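Local coordinates for protein folylpolyglutamate synthase (FolC) (Helicobacter pylori, PDB 6K8C) that probably adds glutamate to dihydropteroate and to reduced folates in ATP-dependent ligase reactions, yielding dihydrofolate and folylpolyglutamates, at residues A[192-197]-A[216-221]; A[222-227]-A[243-248]; A[183-188]-A[203-208]; A[49-54]-A[155-160]. All blocks are in the same frame, centred on the assembly; numbering follows the deposited sequence.

Contact 1 (A[192-197]-A[216-221]); sequences SIIAPQ and LIVVQN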
loop_
_atom_site.group_PDB
_atom_site.type_symbol
_atom_site.label_atom_id
_atom_site.label_comp_id
_atom_site.label_asym_id
_atom_site.label_seq_id
_atom_site.Cartn_x
_atom_site.Cartn_y
_atom_site.Cartn_z
ATOM N N SER A 192 -10.743 5.665 -16.559
ATOM C CA SER A 192 -9.977 4.726 -15.753
ATOM C C SER A 192 -8.848 4.110 -16.563
ATOM O O SER A 192 -8.993 3.844 -17.760
ATOM C CB SER A 192 -10.868 3.612 -15.195
ATOM O OG SER A 192 -11.957 4.154 -14.468
ATOM N N ILE A 193 -7.734 3.879 -15.886
ATOM C CA ILE A 193 -6.600 3.130 -16.405
ATOM C C ILE A 193 -6.616 1.764 -15.744
ATOM O O ILE A 193 -6.864 1.661 -14.538
ATOM C CB ILE A 193 -5.285 3.877 -16.119
ATOM C CG1 ILE A 193 -5.227 5.149 -16.962
ATOM C CG2 ILE A 193 -4.068 2.992 -16.394
ATOM C CD1 ILE A 193 -4.870 6.334 -16.168
ATOM N N ILE A 194 -6.378 0.709 -16.517
ATOM C CA ILE A 194 -6.372 -0.636 -15.954
ATOM C C ILE A 194 -5.046 -1.307 -16.292
ATOM O O ILE A 194 -4.673 -1.405 -17.468
ATOM C CB ILE A 194 -7.579 -1.477 -16.423
ATOM C CG1 ILE A 194 -7.613 -2.818 -15.693
ATOM C CG2 ILE A 194 -7.618 -1.664 -17.928
ATOM C CD1 ILE A 194 -9.022 -3.354 -15.478
ATOM N N ALA A 195 -4.325 -1.742 -15.253
ATOM C CA ALA A 195 -3.115 -2.536 -15.415
ATOM C C ALA A 195 -3.463 -3.899 -16.015
ATOM O O ALA A 195 -4.630 -4.303 -16.009
ATOM C CB ALA A 195 -2.428 -2.712 -14.057
ATOM N N PRO A 196 -2.473 -4.625 -16.546
ATOM C CA PRO A 196 -2.753 -5.974 -17.066
ATOM C C PRO A 196 -3.386 -6.853 -15.995
ATOM O O PRO A 196 -2.930 -6.897 -14.849
ATOM C CB PRO A 196 -1.369 -6.487 -17.488
ATOM C CG PRO A 196 -0.596 -5.245 -17.792
ATOM C CD PRO A 196 -1.072 -4.230 -16.785
ATOM N N GLN A 197 -4.469 -7.530 -16.372
ATOM C CA GLN A 197 -5.298 -8.297 -15.452
ATOM C C GLN A 197 -5.444 -9.725 -15.956
ATOM O O GLN A 197 -5.066 -10.058 -17.081
ATOM C CB GLN A 197 -6.701 -7.685 -15.303
ATOM C CG GLN A 197 -6.736 -6.205 -14.976
ATOM C CD GLN A 197 -6.468 -5.936 -13.516
ATOM O OE1 GLN A 197 -6.662 -6.809 -12.675
ATOM N NE2 GLN A 197 -6.009 -4.727 -13.207
ATOM N N LEU A 216 -12.116 3.291 -20.711
ATOM C CA LEU A 216 -11.201 2.373 -20.050
ATOM C C LEU A 216 -9.913 2.329 -20.860
ATOM O O LEU A 216 -9.927 1.921 -22.024
ATOM C CB LEU A 216 -11.831 0.984 -19.939
ATOM C CG LEU A 216 -11.138 -0.089 -19.108
ATOM C CD1 LEU A 216 -10.977 0.373 -17.660
ATOM C CD2 LEU A 216 -11.932 -1.392 -19.194
ATOM N N ILE A 217 -8.814 2.776 -20.262
ATOM C CA ILE A 217 -7.516 2.801 -20.926
ATOM C C ILE A 217 -6.756 1.558 -20.488
ATOM O O ILE A 217 -6.332 1.453 -19.335
ATOM C CB ILE A 217 -6.731 4.078 -20.599
ATOM C CG1 ILE A 217 -7.458 5.309 -21.143
ATOM C CG2 ILE A 217 -5.325 4.003 -21.181
ATOM C CD1 ILE A 217 -6.978 6.611 -20.518
ATOM N N VAL A 218 -6.563 0.621 -21.407
ATOM C CA VAL A 218 -5.945 -0.660 -21.087
ATOM C C VAL A 218 -4.438 -0.535 -21.271
ATOM O O VAL A 218 -3.960 -0.241 -22.370
ATOM C CB VAL A 218 -6.523 -1.782 -21.962
ATOM C CG1 VAL A 218 -5.889 -3.114 -21.614
ATOM C CG2 VAL A 218 -8.042 -1.845 -21.794
ATOM N N VAL A 219 -3.688 -0.756 -20.198
ATOM C CA VAL A 219 -2.234 -0.658 -20.260
ATOM C C VAL A 219 -1.686 -1.888 -20.967
ATOM O O VAL A 219 -1.987 -3.024 -20.583
ATOM C CB VAL A 219 -1.635 -0.515 -18.853
ATOM C CG1 VAL A 219 -0.123 -0.592 -18.922
ATOM C CG2 VAL A 219 -2.070 0.805 -18.232
ATOM N N GLN A 220 -0.886 -1.661 -22.007
ATOM C CA GLN A 220 -0.252 -2.760 -22.726
ATOM C C GLN A 220 0.702 -3.522 -21.816
ATOM O O GLN A 220 1.395 -2.933 -20.978
ATOM C CB GLN A 220 0.516 -2.226 -23.933
ATOM C CG GLN A 220 -0.349 -1.798 -25.098
ATOM C CD GLN A 220 0.368 -1.980 -26.424
ATOM O OE1 GLN A 220 1.463 -1.449 -26.628
ATOM N NE2 GLN A 220 -0.240 -2.742 -27.328
ATOM N N ASN A 221 0.747 -4.843 -21.993
ATOM C CA ASN A 221 1.658 -5.695 -21.232
ATOM C C ASN A 221 3.040 -5.573 -21.869
ATOM O O ASN A 221 3.485 -6.416 -22.653
ATOM C CB ASN A 221 1.156 -7.136 -21.201
ATOM C CG ASN A 221 1.927 -7.999 -20.217
ATOM O OD1 ASN A 221 3.089 -7.728 -19.911
ATOM N ND2 ASN A 221 1.278 -9.037 -19.710
HETATM O O HOH W 1 -4.046 -3.863 -19.117
#

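Contact 2 (A[222-227]-A[243-248]); sequences EISKGV and NLEVAL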
loop_
_atom_site.group_PDB
_atom_site.type_symbol
_atom_site.label_atom_id
_atom_site.label_comp_id
_atom_site.label_asym_id
_atom_site.label_seq_id
_atom_site.Cartn_x
_atom_site.Cartn_y
_atom_site.Cartn_z
ATOM N N GLU A 222 3.733 -4.497 -21.504
ATOM C CA GLU A 222 4.911 -4.050 -22.236
ATOM C C GLU A 222 5.681 -3.064 -21.368
ATOM O O GLU A 222 5.086 -2.126 -20.834
ATOM C CB GLU A 222 4.484 -3.391 -23.554
ATOM C CG GLU A 222 5.564 -2.617 -24.269
ATOM C CD GLU A 222 6.334 -3.474 -25.254
ATOM O OE1 GLU A 222 6.374 -4.710 -25.068
ATOM O OE2 GLU A 222 6.892 -2.914 -26.220
ATOM N N ILE A 223 6.990 -3.268 -21.233
ATOM C CA ILE A 223 7.838 -2.393 -20.425
ATOM C C ILE A 223 8.748 -1.602 -21.354
ATOM O O ILE A 223 9.521 -2.185 -22.124
ATOM C CB ILE A 223 8.652 -3.181 -19.388
ATOM C CG1 ILE A 223 7.723 -3.731 -18.301
ATOM C CG2 ILE A 223 9.658 -2.268 -18.726
ATOM C CD1 ILE A 223 8.065 -5.139 -17.869
ATOM N N SER A 224 8.665 -0.276 -21.270
ATOM C CA SER A 224 9.477 0.592 -22.109
ATOM C C SER A 224 10.938 0.571 -21.669
ATOM O O SER A 224 11.272 0.236 -20.528
ATOM C CB SER A 224 8.948 2.025 -22.069
ATOM O OG SER A 224 9.073 2.580 -20.767
ATOM N N LYS A 225 11.818 0.941 -22.603
ATOM C CA LYS A 225 13.238 1.044 -22.283
ATOM C C LYS A 225 13.481 2.067 -21.179
ATOM O O LYS A 225 14.305 1.842 -20.286
ATOM C CB LYS A 225 14.031 1.406 -23.542
ATOM C CG LYS A 225 15.373 2.074 -23.270
ATOM C CD LYS A 225 16.301 1.979 -24.475
ATOM C CE LYS A 225 17.031 0.646 -24.512
ATOM N NZ LYS A 225 17.941 0.546 -25.690
ATOM N N GLY A 226 12.769 3.193 -21.221
ATOM C CA GLY A 226 12.935 4.201 -20.185
ATOM C C GLY A 226 12.629 3.672 -18.798
ATOM O O GLY A 226 13.322 3.998 -17.832
ATOM N N VAL A 227 11.590 2.839 -18.683
ATOM C CA VAL A 227 11.251 2.246 -17.393
ATOM C C VAL A 227 12.276 1.189 -17.004
ATOM O O VAL A 227 12.712 1.127 -15.849
ATOM C CB VAL A 227 9.822 1.671 -17.428
ATOM C CG1 VAL A 227 9.584 0.740 -16.244
ATOM C CG2 VAL A 227 8.814 2.794 -17.433
ATOM N N ASN A 243 4.264 -1.615 -12.590
ATOM C CA ASN A 243 3.656 -0.622 -11.707
ATOM C C ASN A 243 4.038 0.788 -12.132
ATOM O O ASN A 243 3.195 1.695 -12.130
ATOM C CB ASN A 243 4.055 -0.889 -10.255
ATOM C CG ASN A 243 3.409 -2.148 -9.698
ATOM O OD1 ASN A 243 2.452 -2.663 -10.264
ATOM N ND2 ASN A 243 3.931 -2.644 -8.582
ATOM N N LEU A 244 5.297 0.988 -12.531
ATOM C CA LEU A 244 5.709 2.298 -13.021
ATOM C C LEU A 244 5.102 2.599 -14.386
ATOM O O LEU A 244 4.754 3.752 -14.670
ATOM C CB LEU A 244 7.237 2.395 -13.076
ATOM C CG LEU A 244 7.834 3.711 -13.606
ATOM C CD1 LEU A 244 7.394 4.957 -12.796
ATOM C CD2 LEU A 244 9.352 3.626 -13.652
ATOM N N GLU A 245 4.986 1.585 -15.257
ATOM C CA GLU A 245 4.342 1.812 -16.550
ATOM C C GLU A 245 2.907 2.285 -16.369
ATOM O O GLU A 245 2.446 3.184 -17.083
ATOM C CB GLU A 245 4.368 0.542 -17.405
ATOM C CG GLU A 245 5.718 0.208 -18.005
ATOM C CD GLU A 245 6.127 1.150 -19.128
ATOM O OE1 GLU A 245 5.294 1.970 -19.575
ATOM O OE2 GLU A 245 7.288 1.055 -19.573
ATOM N N VAL A 246 2.186 1.688 -15.421
ATOM C CA VAL A 246 0.811 2.106 -15.159
ATOM C C VAL A 246 0.777 3.523 -14.599
ATOM O O VAL A 246 -0.031 4.357 -15.028
ATOM C CB VAL A 246 0.124 1.102 -14.220
ATOM C CG1 VAL A 246 -1.243 1.622 -13.802
ATOM C CG2 VAL A 246 0.016 -0.270 -14.899
ATOM N N ALA A 247 1.662 3.830 -13.650
ATOM C CA ALA A 247 1.716 5.184 -13.109
ATOM C C ALA A 247 2.065 6.196 -14.193
ATOM O O ALA A 247 1.553 7.321 -14.186
ATOM C CB ALA A 247 2.728 5.261 -11.966
ATOM N N LEU A 248 2.946 5.820 -15.123
ATOM C CA LEU A 248 3.290 6.725 -16.215
ATOM C C LEU A 248 2.087 6.981 -17.115
ATOM O O LEU A 248 1.858 8.118 -17.545
ATOM C CB LEU A 248 4.458 6.150 -17.022
ATOM C CG LEU A 248 5.153 7.080 -18.019
ATOM C CD1 LEU A 248 5.740 8.290 -17.314
ATOM C CD2 LEU A 248 6.235 6.316 -18.775
#

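Contact 3 (A[183-188]-A[203-208]); sequences TKLKAM and NAAQKI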
loop_
_atom_site.group_PDB
_atom_site.type_symbol
_atom_site.label_atom_id
_atom_site.label_comp_id
_atom_site.label_asym_id
_atom_site.label_seq_id
_atom_site.Cartn_x
_atom_site.Cartn_y
_atom_site.Cartn_z
ATOM N N THR A 183 -16.896 -6.038 -7.112
ATOM C CA THR A 183 -16.998 -4.995 -6.094
ATOM C C THR A 183 -16.005 -3.867 -6.349
ATOM O O THR A 183 -16.325 -2.691 -6.140
ATOM C CB THR A 183 -16.786 -5.593 -4.703
ATOM O OG1 THR A 183 -15.394 -5.878 -4.505
ATOM C CG2 THR A 183 -17.584 -6.877 -4.553
ATOM N N LYS A 184 -14.796 -4.205 -6.805
ATOM C CA LYS A 184 -13.795 -3.180 -7.079
ATOM C C LYS A 184 -14.163 -2.359 -8.309
ATOM O O LYS A 184 -14.057 -1.127 -8.297
ATOM C CB LYS A 184 -12.419 -3.827 -7.257
ATOM C CG LYS A 184 -11.900 -4.545 -6.020
ATOM C CD LYS A 184 -10.422 -4.881 -6.154
ATOM C CE LYS A 184 -9.904 -5.639 -4.934
ATOM N NZ LYS A 184 -9.849 -4.781 -3.725
ATOM N N LEU A 185 -14.608 -3.019 -9.376
ATOM C CA LEU A 185 -14.806 -2.346 -10.651
ATOM C C LEU A 185 -16.122 -1.587 -10.736
ATOM O O LEU A 185 -16.238 -0.675 -11.561
ATOM C CB LEU A 185 -14.729 -3.362 -11.793
ATOM C CG LEU A 185 -13.349 -3.984 -12.008
ATOM C CD1 LEU A 185 -13.462 -5.286 -12.792
ATOM C CD2 LEU A 185 -12.429 -3.001 -12.712
ATOM N N LYS A 186 -17.113 -1.935 -9.909
ATOM C CA LYS A 186 -18.433 -1.325 -10.048
ATOM C C LYS A 186 -18.399 0.175 -9.793
ATOM O O LYS A 186 -19.206 0.919 -10.363
ATOM C CB LYS A 186 -19.430 -1.999 -9.105
ATOM C CG LYS A 186 -20.222 -3.117 -9.760
ATOM C CD LYS A 186 -21.079 -3.865 -8.753
ATOM C CE LYS A 186 -21.783 -5.039 -9.414
ATOM N NZ LYS A 186 -21.322 -6.345 -8.868
ATOM N N ALA A 187 -17.479 0.640 -8.951
ATOM C CA ALA A 187 -17.371 2.053 -8.626
ATOM C C ALA A 187 -16.457 2.816 -9.581
ATOM O O ALA A 187 -16.042 3.937 -9.261
ATOM C CB ALA A 187 -16.888 2.222 -7.186
ATOM N N MET A 188 -16.134 2.241 -10.739
ATOM C CA MET A 188 -15.344 2.971 -11.720
ATOM C C MET A 188 -16.120 4.187 -12.212
ATOM O O MET A 188 -17.344 4.146 -12.367
ATOM C CB MET A 188 -14.952 2.058 -12.891
ATOM C CG MET A 188 -15.949 1.996 -14.037
ATOM S SD MET A 188 -15.337 1.174 -15.532
ATOM C CE MET A 188 -14.842 -0.433 -14.911
ATOM N N ASN A 203 -12.447 -8.817 -18.763
ATOM C CA ASN A 203 -13.790 -8.949 -19.321
ATOM C C ASN A 203 -14.817 -8.238 -18.450
ATOM O O ASN A 203 -15.676 -7.504 -18.953
ATOM C CB ASN A 203 -14.154 -10.430 -19.468
ATOM C CG ASN A 203 -13.703 -11.013 -20.786
ATOM O OD1 ASN A 203 -13.556 -10.297 -21.773
ATOM N ND2 ASN A 203 -13.485 -12.326 -20.811
ATOM N N ALA A 204 -14.751 -8.454 -17.136
ATOM C CA ALA A 204 -15.695 -7.800 -16.235
ATOM C C ALA A 204 -15.557 -6.285 -16.300
ATOM O O ALA A 204 -16.561 -5.562 -16.321
ATOM C CB ALA A 204 -15.489 -8.300 -14.806
ATOM N N ALA A 205 -14.318 -5.788 -16.356
ATOM C CA ALA A 205 -14.091 -4.347 -16.424
ATOM C C ALA A 205 -14.618 -3.758 -17.728
ATOM O O ALA A 205 -15.227 -2.681 -17.727
ATOM C CB ALA A 205 -12.601 -4.045 -16.265
ATOM N N GLN A 206 -14.391 -4.446 -18.853
ATOM C CA GLN A 206 -14.881 -3.948 -20.134
ATOM C C GLN A 206 -16.402 -3.921 -20.171
ATOM O O GLN A 206 -17.003 -3.004 -20.742
ATOM C CB GLN A 206 -14.337 -4.808 -21.277
ATOM C CG GLN A 206 -12.883 -4.532 -21.599
ATOM C CD GLN A 206 -12.252 -5.624 -22.435
ATOM O OE1 GLN A 206 -12.804 -6.717 -22.572
ATOM N NE2 GLN A 206 -11.089 -5.331 -23.002
ATOM N N LYS A 207 -17.042 -4.926 -19.572
ATOM C CA LYS A 207 -18.498 -4.970 -19.551
ATOM C C LYS A 207 -19.069 -3.814 -18.739
ATOM O O LYS A 207 -20.046 -3.178 -19.153
ATOM C CB LYS A 207 -18.948 -6.320 -18.992
ATOM C CG LYS A 207 -20.414 -6.439 -18.620
ATOM C CD LYS A 207 -20.672 -7.836 -18.060
ATOM C CE LYS A 207 -22.151 -8.178 -18.013
ATOM N NZ LYS A 207 -22.346 -9.579 -17.536
ATOM N N ILE A 208 -18.461 -3.512 -17.591
ATOM C CA ILE A 208 -18.951 -2.418 -16.762
ATOM C C ILE A 208 -18.710 -1.078 -17.446
ATOM O O ILE A 208 -19.586 -0.206 -17.447
ATOM C CB ILE A 208 -18.304 -2.477 -15.366
ATOM C CG1 ILE A 208 -18.946 -3.589 -14.531
ATOM C CG2 ILE A 208 -18.428 -1.137 -14.650
ATOM C CD1 ILE A 208 -18.049 -4.140 -13.448
#

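Contact 4 (A[49-54]-A[155-160]); sequences VIHVVG and LKKTLS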
loop_
_atom_site.group_PDB
_atom_site.type_symbol
_atom_site.label_atom_id
_atom_site.label_comp_id
_atom_site.label_asym_id
_atom_site.label_seq_id
_atom_site.Cartn_x
_atom_site.Cartn_y
_atom_site.Cartn_z
ATOM N N VAL A 49 -8.745 14.109 -7.944
ATOM C CA VAL A 49 -8.646 12.919 -7.107
ATOM C C VAL A 49 -8.385 11.715 -7.994
ATOM O O VAL A 49 -9.146 11.455 -8.932
ATOM C CB VAL A 49 -9.924 12.712 -6.276
ATOM C CG1 VAL A 49 -9.947 11.305 -5.665
ATOM C CG2 VAL A 49 -10.029 13.779 -5.202
ATOM N N ILE A 50 -7.334 10.964 -7.679
ATOM C CA ILE A 50 -7.007 9.729 -8.383
ATOM C C ILE A 50 -7.268 8.564 -7.437
ATOM O O ILE A 50 -6.639 8.463 -6.379
ATOM C CB ILE A 50 -5.555 9.726 -8.878
ATOM C CG1 ILE A 50 -5.336 10.887 -9.853
ATOM C CG2 ILE A 50 -5.246 8.406 -9.564
ATOM C CD1 ILE A 50 -4.571 12.034 -9.273
ATOM N N HIS A 51 -8.188 7.686 -7.816
ATOM C CA HIS A 51 -8.597 6.564 -6.975
ATOM C C HIS A 51 -7.794 5.331 -7.379
ATOM O O HIS A 51 -7.955 4.819 -8.489
ATOM C CB HIS A 51 -10.096 6.317 -7.130
ATOM C CG HIS A 51 -10.717 5.555 -6.000
ATOM N ND1 HIS A 51 -11.921 4.892 -6.129
ATOM C CD2 HIS A 51 -10.315 5.358 -4.722
ATOM C CE1 HIS A 51 -12.230 4.317 -4.979
ATOM N NE2 HIS A 51 -11.273 4.584 -4.110
ATOM N N VAL A 52 -6.948 4.842 -6.476
ATOM C CA VAL A 52 -6.131 3.657 -6.723
ATOM C C VAL A 52 -6.839 2.451 -6.109
ATOM O O VAL A 52 -7.031 2.388 -4.889
ATOM C CB VAL A 52 -4.713 3.825 -6.152
ATOM C CG1 VAL A 52 -3.871 2.595 -6.453
ATOM C CG2 VAL A 52 -4.049 5.067 -6.741
ATOM N N VAL A 53 -7.228 1.499 -6.957
ATOM C CA VAL A 53 -8.031 0.345 -6.571
ATOM C C VAL A 53 -7.363 -0.910 -7.114
ATOM O O VAL A 53 -6.901 -0.927 -8.258
ATOM C CB VAL A 53 -9.475 0.466 -7.108
ATOM C CG1 VAL A 53 -10.267 -0.804 -6.841
ATOM C CG2 VAL A 53 -10.181 1.670 -6.490
ATOM N N GLY A 54 -7.312 -1.958 -6.306
ATOM C CA GLY A 54 -6.746 -3.212 -6.758
ATOM C C GLY A 54 -6.292 -4.059 -5.585
ATOM O O GLY A 54 -6.554 -3.745 -4.428
ATOM N N LEU A 155 -15.669 10.267 -2.482
ATOM C CA LEU A 155 -15.087 11.466 -3.065
ATOM C C LEU A 155 -15.256 11.443 -4.579
ATOM O O LEU A 155 -15.174 10.387 -5.214
ATOM C CB LEU A 155 -13.606 11.570 -2.692
ATOM C CG LEU A 155 -13.254 12.090 -1.296
ATOM C CD1 LEU A 155 -13.570 11.058 -0.225
ATOM C CD2 LEU A 155 -11.787 12.470 -1.243
ATOM N N LYS A 156 -15.526 12.607 -5.161
ATOM C CA LYS A 156 -15.599 12.687 -6.613
ATOM C C LYS A 156 -14.218 12.425 -7.199
ATOM O O LYS A 156 -13.203 12.891 -6.675
ATOM C CB LYS A 156 -16.126 14.052 -7.059
ATOM C CG LYS A 156 -17.649 14.143 -7.084
ATOM C CD LYS A 156 -18.124 15.558 -7.381
ATOM C CE LYS A 156 -19.542 15.782 -6.875
ATOM N NZ LYS A 156 -19.970 17.200 -7.038
ATOM N N LYS A 157 -14.178 11.658 -8.279
ATOM C CA LYS A 157 -12.922 11.172 -8.823
ATOM C C LYS A 157 -12.692 11.735 -10.216
ATOM O O LYS A 157 -13.610 11.789 -11.040
ATOM C CB LYS A 157 -12.893 9.641 -8.860
ATOM C CG LYS A 157 -14.083 9.004 -9.544
ATOM C CD LYS A 157 -13.918 7.497 -9.617
ATOM C CE LYS A 157 -13.942 6.879 -8.229
ATOM N NZ LYS A 157 -15.293 6.366 -7.883
ATOM N N THR A 158 -11.460 12.170 -10.460
ATOM C CA THR A 158 -11.028 12.504 -11.810
ATOM C C THR A 158 -10.635 11.253 -12.585
ATOM O O THR A 158 -10.916 11.140 -13.784
ATOM C CB THR A 158 -9.849 13.473 -11.739
ATOM O OG1 THR A 158 -10.194 14.578 -10.900
ATOM C CG2 THR A 158 -9.466 13.976 -13.122
ATOM N N LEU A 159 -9.993 10.303 -11.914
ATOM C CA LEU A 159 -9.398 9.159 -12.586
ATOM C C LEU A 159 -9.329 8.003 -11.602
ATOM O O LEU A 159 -9.051 8.213 -10.423
ATOM C CB LEU A 159 -7.996 9.503 -13.094
ATOM C CG LEU A 159 -7.155 8.410 -13.738
ATOM C CD1 LEU A 159 -7.712 8.075 -15.110
ATOM C CD2 LEU A 159 -5.708 8.883 -13.825
ATOM N N SER A 160 -9.598 6.795 -12.088
ATOM C CA SER A 160 -9.341 5.577 -11.334
ATOM C C SER A 160 -8.171 4.836 -11.967
ATOM O O SER A 160 -8.028 4.816 -13.194
ATOM C CB SER A 160 -10.573 4.669 -11.300
ATOM O OG SER A 160 -11.677 5.332 -10.704
HETATM O O HOH W 2 -12.941 3.839 -8.718
#

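Contact 1 (A[192-197]-A[216-221])
The first torsions of Val219 and Ile193 bring two methyls together: Val219 CG1 is anti to its backbone N (chi1 173°), which puts CG2 beside N and facing Ile193, where CG1 lies beside N (chi1 -69°) and CG2 is the branch anti to it. The two methyls meet at 3.5 Å, from Ile193 CG2 to Val219 CG2, tighter than an ordinary van der Waals contact. Strands 192-194 and 216-218 run parallel. Ile217 N donates to Ser192 O at 2.7 Å. Ile217 O then receives Ile194 N at 2.9 Å. Val219 N closes the ladder on Ile194 O at 3.0 Å. A water donates to both Ile194 O and Val219 O, bridging the chains where they part. Beta-branched residues suit such extended backbone. On the face carrying Ser192 and Ile194, Ile194 CG2 lies 3.9 Å from both Leu216 CD1 and Val218 CG2. Farther along, the rigid ring of Pro196 rests its CG 3.8 Å from Val219 O. The pair forms the two strands of a right-handed beta-alpha-beta crossover through helix 199-211, which covers Ile194 and Leu216; helix 241-254 packs against Ile193 and Ala195, and strand 159-162 continues the sheet beyond 191-194.

Contact 2 (A[222-227]-A[243-248])
Ser224 and Glu245 meet at the N-cap of helix 225-234, where a carboxylate from helix 241-254 reaches back to the residue just ahead of the preceding helix. One oxygen does the gripping. Glu245 OE2 accepts from Ser224 N at 2.6 Å, a nearly straight bond (166°) that comes from above the carboxylate plane, and from Ser224 OG, also at 2.6 Å, on the syn side and closer to that plane. The serine hydroxyl thus donates a hydrogen bond to Glu245 OE2 while its oxygen accepts from the amide of Val227, with Val227 N to Ser224 OG at 3.3 Å. A small hydroxyl residue suits this place because OG, held between the backbone N and the carbonyl carbon (chi1 65°), can face both partners. Glutamate suits the other side: its chain, bent at chi2, carries the carboxylate across to the start of the helix, where the helix dipole would probably favour its negative charge.

The tight part continues beside the carboxylate. Val227 CG2 approaches Glu245 OE2 to 3.2 Å, and Val227 CG1 packs 3.9 Å from Leu244 CD2, the two side chains sliding past each other in opposite directions. Leu244 is backed by Phe64 of helix 58-70 and by Tyr230. The Glu222 side is looser: that exposed residue turns its own carboxylate away, and its part in the contact is made by the backbone, with Glu222 O lying 3.7 Å from Glu245 CG.

Contact 3 (A[183-188]-A[203-208])
Leu185, Met188 and Ile208 form the first shell, an apolar patch where helix 177-185 and the turn from Leu185 to Met188 lie against helix 199-211. Both methyls of Leu185 press on Ala205: Leu185 CD2 is 3.7 Å from Ala205 CB, and Leu185 CD1 comes equally near Ala205 N, 3.7 Å away. Alanine suits this position because its short side chain lets the leucine reach the helix backbone. Ala204 serves the same leucine more distantly, its CB 4.2 Å from Leu185 CD1. One helical turn on from Ala204, Ile208 sends its two branches to different partners. Its longer branch ends with CD1 at 3.8 Å from Leu185 CB, whereas Ile208 CG2 meets the methyl of Met188, CE, at 3.7 Å. The unbranched methionine chain reaches across and, bent at chi3 (56°), brings CE to lie also 3.6 Å from Ala205 O.

What positions these groups is the backbone. A type I turn from Leu185 to Met188, closed by Met188 N on Leu185 O at 3.0 Å, places both side chains toward the same helix. Within that helix, Ile208 N bonds to Ala204 O, which keeps Ala204 and Ile208 on one side, one turn apart. Lys186, at the exposed border, hydrogen-bonds through NZ to Gln182 OE1.

Farther out, Phe162 of strand 159-162 lies against Leu185 and Met188, while Leu216 of strand 215-218 packs on Ala205, so that both helices rest on one face of the mixed sheet, over its parallel strands.

Contact 4 (A[49-54]-A[155-160])
Strands 49-53 and 159-160 pair in parallel, with His51 N donating to Leu159 O at 2.8 Å. At the entry to the pairing Val49 O takes Thr158 N at 2.9 Å and, more weakly, Leu159 N. Thr158 OG1 in turn receives a weak bond from Val49 N, a job a hydroxyl beside the backbone can do. Val49 CB sits 3.3 Å from Lys156 O.

The ring of His51, its CG anti to the backbone N (chi1 -159°), is held from several directions. The methyl Val53 CG2 lies 3.6 Å above its plane, over the centre. Lys157 CE approaches obliquely, 3.5 Å from His51 ND1. Histidine suits the place through its two ring nitrogens: ND1 shares a water with Ser160 OG, and NE2 is hydrogen-bonded to Thr152 OG1. The long lysine chain can pass the ring and still hydrogen-bond through NZ to Ala187 O. On the other face, Ile50 CG2 and Leu159 CD2 come to 4.3 Å.

Gly54, with backbone angles that call for glycine, ends the segment as the chain enters the P-loop of the ATP-binding domain. Strand 138-142 flanks 48-53 on its other side, strand 191-194 follows 159-162, and helix 241-254 covers Ile50 and Leu159.

How the contacts relate
All four contacts belong to the domain built round the larger, mixed sheet. Contact 4 and contact 1 lie in that sheet, their centres about 15 Å apart, with strands 159-162 and 191-194 as neighbours. Contact 3 lies on one face, about 12 Å from contact 1 and 14 Å from contact 4, centre to centre; contact 2 lies on the other face, its centre about 12 Å from that of contact 1. Contacts 2 and 3, with centres about 24 Å apart, do not touch. Contact 4 closes first along the chain, contacts 3 and 1 then alternate, and contact 2 follows. Helices thus cover both faces of this P-loop-type core, which binds ATP in the family.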